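Local coordinates for ThiJ/pfpI family protein (PDB 3EFE), which is of unknown specific function but belongs to the DJ-1/PfpI family, whose members include chaperones, proteases and glyoxalases, at residues E27-R32 with L41-V46; A117-G122 with P142-E147; H189-L194 with F204-S209. All blocks are in the same frame, centred on the assembly; numbering follows the deposited sequence.

From the N terminus, interaction 1 comes first: it joins the end of helix 18-30 to the start of strand 43-47, closing the loop between them within a beta-alpha-beta unit. Interaction 2 follows, closing a longer excursion that includes helix 134-140 by setting the turn after helix 113-119 against 142-147. Interaction 3 closes the short connection between helices 185-197 and 201-209 near the C terminus. The three are in series, so none nests in or crosses another. Interactions 1 and 2 lie on opposite sides of the chain's centre, their centres about 30 Å apart. Interactions 1 and 3 touch, W191 NE1 lying 3.0 Å from E27 OE2, a probable but weak hydrogen bond.

Interaction 1. Residues E27-R32 with L41-V46; sequences ELNSGR and LKVITV
The contact belongs to the beta-alpha-beta unit formed by strand 8-11, helix 18-30 and strand 43-47, at the point where the chain leaves the helix and returns to the sheet. L41 N donates to L28 O at 3.0 Å with an N-H...O angle of 134°. Beside this bond the two leucines run side by side in the same direction, L28 CD2 meeting L41 CD2 at 3.7 Å, and I180 packs on both. V43 comes in from the strand with CG2, which lies 4.0 Å from L28 CB and 3.9 Å from N29 CB. The chain of K42 starts away from the helix but bends about CB-CG and again about CG-CD (chi3 114°), bringing NZ back to N29 O in a weak hydrogen bond of 3.1 Å. At the helix end, G31 takes positive phi. Just beyond it R32 reaches back to E27 side-on, NE to OE1 and NH2 to OE2 (2.7 Å), both partners within 2° of the guanidinium plane. M56 of the second subunit packs on N29, S30 and R32. The chemistry implies a junction of uneven grip: L28 O takes a clear bond from the returning backbone, N29 O only a weak one from the exposed K42, while leucine and valine methyls fill the buried side.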
loop_
_atom_site.group_PDB
_atom_site.type_symbol
_atom_site.label_atom_id
_atom_site.label_comp_id
_atom_site.label_asym_id
_atom_site.label_seq_id
_atom_site.Cartn_x
_atom_site.Cartn_y
_atom_site.Cartn_z
ATOM N N GLU D 27 2.886 -0.338 -9.775
ATOM C CA GLU D 27 3.986 -0.489 -10.746
ATOM C C GLU D 27 3.491 -1.090 -12.081
ATOM O O GLU D 27 3.953 -0.727 -13.163
ATOM C CB GLU D 27 5.078 -1.381 -10.149
ATOM C CG GLU D 27 5.854 -0.765 -9.021
ATOM C CD GLU D 27 6.487 0.580 -9.356
ATOM O OE1 GLU D 27 6.478 0.996 -10.534
ATOM O OE2 GLU D 27 7.015 1.222 -8.431
ATOM N N LEU D 28 2.559 -2.017 -11.958
ATOM C CA LEU D 28 1.905 -2.683 -13.063
ATOM C C LEU D 28 1.024 -1.730 -13.840
ATOM O O LEU D 28 1.230 -1.483 -14.996
ATOM C CB LEU D 28 1.072 -3.869 -12.536
ATOM C CG LEU D 28 1.932 -5.082 -12.178
ATOM C CD1 LEU D 28 1.057 -6.106 -11.563
ATOM C CD2 LEU D 28 2.679 -5.601 -13.439
ATOM N N ASN D 29 0.076 -1.137 -13.149
ATOM C CA ASN D 29 -0.871 -0.274 -13.837
ATOM C C ASN D 29 -0.186 0.976 -14.477
ATOM O O ASN D 29 -0.598 1.457 -15.519
ATOM C CB ASN D 29 -2.049 0.039 -12.882
ATOM C CG ASN D 29 -3.208 0.686 -13.559
ATOM O OD1 ASN D 29 -3.489 1.884 -13.376
ATOM N ND2 ASN D 29 -3.946 -0.102 -14.288
ATOM N N SER D 30 0.851 1.519 -13.852
ATOM C CA SER D 30 1.561 2.628 -14.470
ATOM C C SER D 30 2.567 2.239 -15.580
ATOM O O SER D 30 2.813 3.051 -16.488
ATOM C CB SER D 30 2.324 3.440 -13.407
ATOM O OG SER D 30 3.367 2.702 -12.854
ATOM N N GLY D 31 3.205 1.076 -15.439
ATOM C CA GLY D 31 4.232 0.645 -16.299
ATOM C C GLY D 31 5.461 1.502 -16.224
ATOM O O GLY D 31 6.383 1.377 -17.108
ATOM N N ARG D 32 5.526 2.410 -15.259
ATOM C CA ARG D 32 6.613 3.406 -15.323
ATOM C C ARG D 32 8.039 2.850 -15.339
ATOM O O ARG D 32 8.911 3.475 -15.847
ATOM C CB ARG D 32 6.514 4.383 -14.171
ATOM C CG ARG D 32 6.489 3.709 -12.830
ATOM C CD ARG D 32 6.345 4.661 -11.727
ATOM N NE ARG D 32 6.536 3.977 -10.457
ATOM C CZ ARG D 32 6.769 4.603 -9.291
ATOM N NH1 ARG D 32 6.756 5.910 -9.190
ATOM N NH2 ARG D 32 6.988 3.920 -8.200
ATOM N N LEU D 41 0.687 -2.809 -17.598
ATOM C CA LEU D 41 -0.205 -3.948 -17.441
ATOM C C LEU D 41 -1.381 -3.456 -16.661
ATOM O O LEU D 41 -1.290 -3.344 -15.443
ATOM C CB LEU D 41 0.475 -5.038 -16.666
ATOM C CG LEU D 41 -0.261 -6.361 -16.625
ATOM C CD1 LEU D 41 -0.774 -6.781 -17.993
ATOM C CD2 LEU D 41 0.683 -7.414 -16.039
ATOM N N LYS D 42 -2.464 -3.096 -17.354
ATOM C CA LYS D 42 -3.682 -2.545 -16.717
ATOM C C LYS D 42 -4.259 -3.542 -15.719
ATOM O O LYS D 42 -4.377 -4.719 -16.035
ATOM C CB LYS D 42 -4.731 -2.149 -17.772
ATOM C CG LYS D 42 -4.330 -0.923 -18.619
ATOM C CD LYS D 42 -4.414 0.414 -17.769
ATOM C CE LYS D 42 -3.016 1.096 -17.536
ATOM N NZ LYS D 42 -3.093 2.539 -17.044
ATOM N N VAL D 43 -4.475 -3.070 -14.487
ATOM C CA VAL D 43 -5.040 -3.835 -13.388
ATOM C C VAL D 43 -6.565 -3.641 -13.449
ATOM O O VAL D 43 -7.084 -2.518 -13.359
ATOM C CB VAL D 43 -4.417 -3.430 -12.027
ATOM C CG1 VAL D 43 -5.157 -4.161 -10.769
ATOM C CG2 VAL D 43 -2.899 -3.700 -12.043
ATOM N N ILE D 44 -7.265 -4.749 -13.698
ATOM C CA ILE D 44 -8.748 -4.822 -13.611
ATOM C C ILE D 44 -9.198 -5.347 -12.253
ATOM O O ILE D 44 -8.876 -6.483 -11.848
ATOM C CB ILE D 44 -9.366 -5.713 -14.724
ATOM C CG1 ILE D 44 -8.798 -5.317 -16.096
ATOM C CG2 ILE D 44 -10.933 -5.563 -14.726
ATOM C CD1 ILE D 44 -8.605 -6.501 -17.059
ATOM N N THR D 45 -9.929 -4.547 -11.512
ATOM C CA THR D 45 -10.417 -5.029 -10.223
ATOM C C THR D 45 -11.623 -5.993 -10.440
ATOM O O THR D 45 -12.526 -5.680 -11.208
ATOM C CB THR D 45 -10.722 -3.886 -9.199
ATOM O OG1 THR D 45 -11.772 -3.076 -9.657
ATOM C CG2 THR D 45 -9.510 -3.018 -8.949
ATOM N N VAL D 46 -11.584 -7.180 -9.813
ATOM C CA VAL D 46 -12.703 -8.130 -9.913
ATOM C C VAL D 46 -13.300 -8.470 -8.549
ATOM O O VAL D 46 -12.608 -8.783 -7.636
ATOM C CB VAL D 46 -12.422 -9.412 -10.737
ATOM C CG1 VAL D 46 -10.958 -9.717 -10.966
ATOM C CG2 VAL D 46 -13.125 -10.580 -10.095
#

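Interaction 2. Residues A117-G122 with P142-E147; sequences ALANMG and PNYKGE
The Y144 ring is met obliquely from the helix side by the methyl of A119, with A119 CB 3.7 Å from Y144 CD1. Over one face of the same ring stands the backbone nitrogen of G146, 3.5 Å above the plane and displaced toward the rim. CG of Y144 lies anti to its backbone nitrogen (chi1 169°), beside the carbonyl carbon, which leaves CD1 to meet the alanine methyl while Y144 CB remains 3.6 Å from A119 O. L134 and T137 of helix 134-140 also pack on Y144, and T137 touches A119 as well, so the ring is held between two helices and its own loop.

The other flat groups are two side-chain amides: the N120 and N143 side chains cross at about a right angle, and their amide planes are inclined by 59°. Their modelled atoms overlap too closely, and both amides are probably turned over, so neither the bonding nor the exact spacing can be relied on. P142 CD lies beside the N120 side-chain amide, 4.2 Å from N120 CG. The backbones approach most closely here, N120 CA and N143 CA lying 5.2 Å apart.

The turn itself is better defined. M121 N donates to L118 O at 3.1 Å, an ordinary turn bond. G122 N makes a weak bond to A119 O within a type I turn from A119 to G122, and with phi 95° G122 leaves the helical conformation. That positive phi, with the weak G122 bond as one of its two bonds back into the last turn, marks a Schellman motif, here ending helix 113-119 against the loop that follows helix 134-140.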
loop_
_atom_site.group_PDB
_atom_site.type_symbol
_atom_site.label_atom_id
_atom_site.label_comp_id
_atom_site.label_asym_id
_atom_site.label_seq_id
_atom_site.Cartn_x
_atom_site.Cartn_y
_atom_site.Cartn_z
ATOM N N ALA D 117 -6.443 -19.357 2.316
ATOM C CA ALA D 117 -7.586 -19.806 1.452
ATOM C C ALA D 117 -7.173 -20.953 0.507
ATOM O O ALA D 117 -7.878 -21.980 0.375
ATOM C CB ALA D 117 -8.134 -18.690 0.664
ATOM N N LEU D 118 -6.013 -20.774 -0.107
ATOM C CA LEU D 118 -5.455 -21.696 -1.048
ATOM C C LEU D 118 -4.977 -22.969 -0.383
ATOM O O LEU D 118 -5.171 -24.059 -0.906
ATOM C CB LEU D 118 -4.246 -21.054 -1.768
ATOM C CG LEU D 118 -4.411 -20.316 -3.101
ATOM C CD1 LEU D 118 -5.643 -19.489 -3.181
ATOM C CD2 LEU D 118 -3.217 -19.452 -3.341
ATOM N N ALA D 119 -4.246 -22.824 0.710
ATOM C CA ALA D 119 -3.832 -23.977 1.520
ATOM C C ALA D 119 -5.026 -24.881 1.866
ATOM O O ALA D 119 -4.971 -26.102 1.716
ATOM C CB ALA D 119 -3.133 -23.504 2.780
ATOM N N ASN D 120 -6.137 -24.296 2.276
ATOM C CA ASN D 120 -7.312 -25.122 2.546
ATOM C C ASN D 120 -8.077 -25.733 1.368
ATOM O O ASN D 120 -9.037 -26.474 1.583
ATOM C CB ASN D 120 -8.309 -24.380 3.421
ATOM C CG ASN D 120 -9.157 -25.362 4.312
ATOM O OD1 ASN D 120 -10.365 -25.196 4.458
ATOM N ND2 ASN D 120 -8.490 -26.343 4.916
ATOM N N MET D 121 -7.681 -25.449 0.135
ATOM C CA MET D 121 -8.363 -26.036 -1.049
ATOM C C MET D 121 -7.513 -27.160 -1.674
ATOM O O MET D 121 -7.917 -27.818 -2.654
ATOM C CB MET D 121 -8.719 -24.950 -2.062
ATOM C CG MET D 121 -9.708 -24.009 -1.550
ATOM S SD MET D 121 -11.388 -24.476 -1.902
ATOM C CE MET D 121 -12.068 -23.691 -0.483
ATOM N N GLY D 122 -6.373 -27.409 -1.043
ATOM C CA GLY D 122 -5.439 -28.442 -1.460
ATOM C C GLY D 122 -4.337 -27.930 -2.341
ATOM O O GLY D 122 -3.376 -28.689 -2.689
ATOM N N PRO D 142 -7.717 -27.525 7.795
ATOM C CA PRO D 142 -7.896 -28.984 7.868
ATOM C C PRO D 142 -7.433 -29.798 6.625
ATOM O O PRO D 142 -6.820 -30.869 6.799
ATOM C CB PRO D 142 -9.415 -29.169 8.032
ATOM C CG PRO D 142 -10.037 -27.812 8.053
ATOM C CD PRO D 142 -8.923 -26.806 8.234
ATOM N N ASN D 143 -7.777 -29.327 5.411
ATOM C CA ASN D 143 -7.442 -30.058 4.186
ATOM C C ASN D 143 -6.075 -29.674 3.553
ATOM O O ASN D 143 -5.844 -29.935 2.366
ATOM C CB ASN D 143 -8.607 -30.204 3.121
ATOM C CG ASN D 143 -9.749 -29.172 3.249
ATOM O OD1 ASN D 143 -9.543 -28.025 3.652
ATOM N ND2 ASN D 143 -10.959 -29.567 2.814
ATOM N N TYR D 144 -5.181 -29.108 4.383
ATOM C CA TYR D 144 -3.828 -28.712 3.984
ATOM C C TYR D 144 -2.861 -29.835 4.243
ATOM O O TYR D 144 -2.750 -30.309 5.346
ATOM C CB TYR D 144 -3.402 -27.436 4.727
ATOM C CG TYR D 144 -1.955 -27.059 4.621
ATOM C CD1 TYR D 144 -1.392 -26.670 3.423
ATOM C CD2 TYR D 144 -1.147 -27.034 5.736
ATOM C CE1 TYR D 144 -0.029 -26.334 3.350
ATOM C CE2 TYR D 144 0.230 -26.673 5.652
ATOM C CZ TYR D 144 0.753 -26.312 4.480
ATOM O OH TYR D 144 2.095 -25.938 4.443
ATOM N N LYS D 145 -2.146 -30.267 3.223
ATOM C CA LYS D 145 -1.181 -31.377 3.366
ATOM C C LYS D 145 0.206 -31.033 2.785
ATOM O O LYS D 145 1.014 -31.935 2.396
ATOM C CB LYS D 145 -1.748 -32.648 2.697
ATOM C CG LYS D 145 -3.110 -33.156 3.224
ATOM C CD LYS D 145 -3.762 -34.134 2.211
ATOM C CE LYS D 145 -5.273 -34.379 2.446
ATOM N NZ LYS D 145 -5.672 -34.352 3.907
ATOM N N GLY D 146 0.507 -29.729 2.760
ATOM C CA GLY D 146 1.682 -29.213 2.060
ATOM C C GLY D 146 2.801 -28.859 2.976
ATOM O O GLY D 146 3.696 -28.210 2.570
ATOM N N GLU D 147 2.784 -29.293 4.216
ATOM C CA GLU D 147 3.827 -28.870 5.160
ATOM C C GLU D 147 5.257 -29.079 4.716
ATOM O O GLU D 147 6.169 -28.347 5.119
ATOM C CB GLU D 147 3.658 -29.581 6.498
ATOM C CG GLU D 147 4.534 -28.923 7.561
ATOM C CD GLU D 147 4.504 -29.546 8.943
ATOM O OE1 GLU D 147 5.596 -29.472 9.583
ATOM O OE2 GLU D 147 3.427 -30.055 9.374
#

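Interaction 3. Residues H189-L194 with F204-S209; sequences HSWYNL and FQLMNS
S190 and L206 form the close-packed part of this antiparallel helix pair, whose short axes run 152° apart and approach to 8.5 Å. Their CA atoms are 5.3 Å apart, and S190 OG lies 3.4 Å from L206 CA and 3.6 Å from L206 CB. That hydroxyl is turned between its own backbone nitrogen and carbonyl carbon (chi1 59°); its hydrogen-bonding partners, D186 O and A187 O, lie in the preceding turn, so its contact with L206 is packing. The isobutyl group of L206 then divides: CD1 rests 4.0 Å from W191 CB, whereas CD2 comes to the edge of the indole near its plane. L206 CD2 also meets L194 CD2 at 4.2 Å, the two leucine side chains crossing at about a right angle.

The flank at Q205 and N193 is looser. Q205 runs extended beyond CG, and its NE2 lies 3.5 Å from S190 CB, bringing the amide nitrogen against the methylene. A water lies between Q205 NE2 and N193 ND2, but both of its bonds are weak, so the bridge is tentative. The pair is therefore joined by van der Waals packing, with one weakly held water at the polar flank.

The indole of W191 also packs on L170, A173 and L177 of helix 169-179, and Y192 OH bonds to E171 of that helix. Helix 185-197 thus packs on helix 169-179 through W191 and Y192 and on helix 201-209 through S190, W191 and L194; W191 NE1 also makes a weak bond to E27 of helix 18-30, and L194 packs against I167 of the second subunit.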
loop_
_atom_site.group_PDB
_atom_site.type_symbol
_atom_site.label_atom_id
_atom_site.label_comp_id
_atom_site.label_asym_id
_atom_site.label_seq_id
_atom_site.Cartn_x
_atom_site.Cartn_y
_atom_site.Cartn_z
ATOM N N HIS D 189 16.130 -5.312 -9.349
ATOM C CA HIS D 189 17.056 -5.261 -8.186
ATOM C C HIS D 189 17.284 -3.871 -7.554
ATOM O O HIS D 189 17.291 -3.723 -6.332
ATOM C CB HIS D 189 18.399 -5.978 -8.492
ATOM C CG HIS D 189 18.242 -7.459 -8.675
ATOM N ND1 HIS D 189 17.411 -8.223 -7.864
ATOM C CD2 HIS D 189 18.797 -8.320 -9.559
ATOM C CE1 HIS D 189 17.440 -9.481 -8.270
ATOM N NE2 HIS D 189 18.292 -9.572 -9.281
ATOM N N SER D 190 17.486 -2.869 -8.385
ATOM C CA SER D 190 17.647 -1.515 -7.912
ATOM C C SER D 190 16.331 -0.927 -7.343
ATOM O O SER D 190 16.364 -0.176 -6.363
ATOM C CB SER D 190 18.202 -0.655 -9.054
ATOM O OG SER D 190 17.312 -0.690 -10.159
ATOM N N TRP D 191 15.202 -1.259 -7.977
ATOM C CA TRP D 191 13.866 -0.912 -7.489
ATOM C C TRP D 191 13.653 -1.548 -6.084
ATOM O O TRP D 191 13.313 -0.903 -5.128
ATOM C CB TRP D 191 12.782 -1.410 -8.449
ATOM C CG TRP D 191 11.430 -1.146 -7.959
ATOM C CD1 TRP D 191 10.756 0.027 -8.042
ATOM C CD2 TRP D 191 10.558 -2.037 -7.243
ATOM N NE1 TRP D 191 9.543 -0.064 -7.441
ATOM C CE2 TRP D 191 9.373 -1.327 -6.967
ATOM C CE3 TRP D 191 10.663 -3.363 -6.804
ATOM C CZ2 TRP D 191 8.294 -1.895 -6.268
ATOM C CZ3 TRP D 191 9.603 -3.919 -6.138
ATOM C CH2 TRP D 191 8.434 -3.199 -5.876
ATOM N N TYR D 192 13.939 -2.827 -5.980
ATOM C CA TYR D 192 13.822 -3.540 -4.724
ATOM C C TYR D 192 14.709 -2.912 -3.699
ATOM O O TYR D 192 14.274 -2.625 -2.607
ATOM C CB TYR D 192 14.198 -5.017 -4.865
ATOM C CG TYR D 192 14.132 -5.720 -3.523
ATOM C CD1 TYR D 192 12.922 -5.863 -2.853
ATOM C CD2 TYR D 192 15.294 -6.167 -2.888
ATOM C CE1 TYR D 192 12.871 -6.465 -1.621
ATOM C CE2 TYR D 192 15.241 -6.774 -1.640
ATOM C CZ TYR D 192 14.041 -6.912 -1.023
ATOM O OH TYR D 192 14.003 -7.550 0.174
ATOM N N ASN D 193 15.961 -2.698 -4.042
ATOM C CA ASN D 193 16.936 -2.130 -3.084
ATOM C C ASN D 193 16.664 -0.718 -2.637
ATOM O O ASN D 193 16.949 -0.389 -1.503
ATOM C CB ASN D 193 18.375 -2.211 -3.610
ATOM C CG ASN D 193 18.955 -3.630 -3.619
ATOM O OD1 ASN D 193 18.572 -4.504 -2.860
ATOM N ND2 ASN D 193 19.935 -3.829 -4.478
ATOM N N LEU D 194 16.144 0.122 -3.520
ATOM C CA LEU D 194 15.801 1.522 -3.192
ATOM C C LEU D 194 14.673 1.529 -2.146
ATOM O O LEU D 194 14.770 2.166 -1.107
ATOM C CB LEU D 194 15.367 2.292 -4.441
ATOM C CG LEU D 194 14.826 3.711 -4.281
ATOM C CD1 LEU D 194 15.898 4.669 -3.742
ATOM C CD2 LEU D 194 14.158 4.191 -5.595
ATOM N N PHE D 204 19.594 6.302 -8.652
ATOM C CA PHE D 204 20.388 6.545 -9.887
ATOM C C PHE D 204 20.577 5.310 -10.761
ATOM O O PHE D 204 20.546 5.406 -11.967
ATOM C CB PHE D 204 21.742 7.101 -9.502
ATOM C CG PHE D 204 21.653 8.398 -8.772
ATOM C CD1 PHE D 204 21.283 9.533 -9.439
ATOM C CD2 PHE D 204 21.936 8.468 -7.427
ATOM C CE1 PHE D 204 21.191 10.751 -8.770
ATOM C CE2 PHE D 204 21.821 9.677 -6.748
ATOM C CZ PHE D 204 21.436 10.814 -7.421
ATOM N N GLN D 205 20.755 4.154 -10.134
ATOM C CA GLN D 205 20.682 2.873 -10.820
ATOM C C GLN D 205 19.379 2.593 -11.567
ATOM O O GLN D 205 19.388 2.183 -12.720
ATOM C CB GLN D 205 20.855 1.770 -9.828
ATOM C CG GLN D 205 22.285 1.529 -9.465
ATOM C CD GLN D 205 22.435 0.572 -8.296
ATOM O OE1 GLN D 205 23.338 0.713 -7.513
ATOM N NE2 GLN D 205 21.557 -0.375 -8.175
ATOM N N LEU D 206 18.280 2.768 -10.848
ATOM C CA LEU D 206 16.944 2.518 -11.337
ATOM C C LEU D 206 16.571 3.417 -12.482
ATOM O O LEU D 206 16.032 2.931 -13.424
ATOM C CB LEU D 206 15.925 2.651 -10.178
ATOM C CG LEU D 206 14.449 2.523 -10.586
ATOM C CD1 LEU D 206 14.159 1.154 -11.197
ATOM C CD2 LEU D 206 13.486 2.790 -9.444
ATOM N N MET D 207 16.845 4.726 -12.393
ATOM C CA MET D 207 16.607 5.679 -13.476
ATOM C C MET D 207 17.354 5.351 -14.776
ATOM O O MET D 207 16.836 5.569 -15.890
ATOM C CB MET D 207 16.919 7.122 -13.011
ATOM C CG MET D 207 15.912 7.762 -11.920
ATOM S SD MET D 207 14.215 7.773 -12.502
ATOM C CE MET D 207 13.690 9.395 -12.605
ATOM N N ASN D 208 18.555 4.808 -14.636
ATOM C CA ASN D 208 19.348 4.415 -15.777
ATOM C C ASN D 208 19.194 2.970 -16.271
ATOM O O ASN D 208 19.799 2.627 -17.292
ATOM C CB ASN D 208 20.817 4.671 -15.478
ATOM C CG ASN D 208 21.141 6.081 -15.511
ATOM O OD1 ASN D 208 21.335 6.610 -16.554
ATOM N ND2 ASN D 208 21.150 6.729 -14.374
ATOM N N SER D 209 18.423 2.146 -15.558
ATOM C CA SER D 209 18.182 0.740 -15.913
ATOM C C SER D 209 16.826 0.548 -16.560
ATOM O O SER D 209 16.576 -0.470 -17.225
ATOM C CB SER D 209 18.169 -0.148 -14.654
ATOM O OG SER D 209 19.297 0.060 -13.816
HETATM O O HOH W 1 20.724 -2.627 -7.612
#